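Local coordinates for cysteine synthase (Fusobacterium nucleatum subsp. nucleatum strain ATCC 25586, PDB 5XEM), which probably makes L-cysteine from O-acetyl-L-serine and hydrogen sulfide with pyridoxal 5'-phosphate as cofactor, and is also an L-cysteine desulfhydrase that releases hydrogen sulfide, at residues Gly230-Pro233 with Ala234-Gly238. Sequence-based numbering, arbitrary orientation.
Sequences GGIP and AVYDG
Tyr236 N donates to Pro233 O across 3.2 Å, with an N-H...O angle of 158°, and this bond closes a tight turn from Pro233 to Tyr236. The amide reaches the oxygen from well above the carbonyl plane. A water takes hold of the same oxygen, donating to Pro233 O at 3.0 Å and to Tyr236 O at 2.8 Å, so that it bridges the two ends of the turn and Pro233 O receives two bonds. Beside this polar clasp the side chains of Ile232 and Tyr236 meet at a slant: Ile232 CG2 lies 3.6 Å from Tyr236 CD2, and the same methyl is 4.0 Å from Tyr236 CB. With CG anti to the backbone N (chi1 176°), the Tyr236 ring is set beside Ile232 CG2. Pro233 CB and Val235 CG2 make a looser apolar contact at 4.3 Å. Pro233 to Tyr236 is a type I beta turn, with Ala234 and Val235 at its corners, in the loop between helix 211-214 and strand 245-247 of this fold-type II PLP enzyme, and the Pro233 side chain is about 6 Å from the bound lanthionine. Further out, Leu212 of helix 211-214 touches both Ile232 and Tyr236, while Phe185 and Ser186 of helix 183-195 also pack on the tyrosine. Val235 touches Asn152, Pro153 and Thr181, which binds the cofactor; just past the turn, Asp237 N is hydrogen-bonded to Ser186 OG.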
# COMPACT_ATOMS: atom_id res chain seq x y z
N GLY A 230 7.34 -23.93 18.29
CA GLY A 230 7.64 -25.20 18.99
C GLY A 230 6.58 -26.26 18.79
O GLY A 230 6.50 -27.23 19.57
N GLY A 231 5.78 -26.11 17.75
CA GLY A 231 4.74 -27.09 17.44
C GLY A 231 3.77 -26.46 16.46
O GLY A 231 3.96 -25.30 16.05
N ILE A 232 2.75 -27.22 16.08
CA ILE A 232 1.72 -26.72 15.17
C ILE A 232 0.72 -25.83 15.92
O ILE A 232 0.19 -26.22 16.94
CB ILE A 232 1.00 -27.89 14.47
CG1 ILE A 232 2.00 -28.71 13.66
CG2 ILE A 232 -0.11 -27.37 13.55
CD1 ILE A 232 1.44 -30.02 13.13
N PRO A 233 0.48 -24.59 15.44
CA PRO A 233 -0.45 -23.71 16.18
C PRO A 233 -1.86 -24.26 16.29
O PRO A 233 -2.31 -24.95 15.40
CB PRO A 233 -0.43 -22.41 15.35
CG PRO A 233 0.82 -22.50 14.53
CD PRO A 233 0.99 -23.96 14.22
N ALA A 234 -2.55 -23.95 17.39
CA ALA A 234 -3.91 -24.43 17.64
C ALA A 234 -4.89 -24.00 16.56
O ALA A 234 -5.86 -24.71 16.29
CB ALA A 234 -4.38 -23.91 19.01
N VAL A 235 -4.66 -22.85 15.94
CA VAL A 235 -5.57 -22.35 14.91
C VAL A 235 -5.42 -22.98 13.53
O VAL A 235 -6.24 -22.71 12.66
CB VAL A 235 -5.53 -20.81 14.77
CG1 VAL A 235 -6.02 -20.17 16.08
CG2 VAL A 235 -4.13 -20.33 14.41
N TYR A 236 -4.40 -23.81 13.32
CA TYR A 236 -4.27 -24.56 12.09
C TYR A 236 -5.14 -25.80 12.17
O TYR A 236 -5.03 -26.58 13.13
CB TYR A 236 -2.81 -24.99 11.86
CG TYR A 236 -2.64 -25.85 10.65
CD1 TYR A 236 -2.80 -25.33 9.38
CD2 TYR A 236 -2.37 -27.23 10.77
CE1 TYR A 236 -2.66 -26.12 8.27
CE2 TYR A 236 -2.24 -28.03 9.65
CZ TYR A 236 -2.40 -27.48 8.40
OH TYR A 236 -2.27 -28.27 7.27
N ASP A 237 -5.97 -26.00 11.15
CA ASP A 237 -6.81 -27.19 11.04
C ASP A 237 -6.41 -28.06 9.85
O ASP A 237 -6.85 -27.86 8.72
CB ASP A 237 -8.30 -26.80 10.99
CG ASP A 237 -9.22 -28.02 10.95
OD1 ASP A 237 -8.70 -29.16 11.08
OD2 ASP A 237 -10.45 -27.84 10.79
N GLY A 238 -5.58 -29.06 10.13
CA GLY A 238 -5.00 -29.89 9.08
C GLY A 238 -6.00 -30.84 8.42
O GLY A 238 -5.72 -31.39 7.37
O HOH W 1 -3.62 -27.62 15.34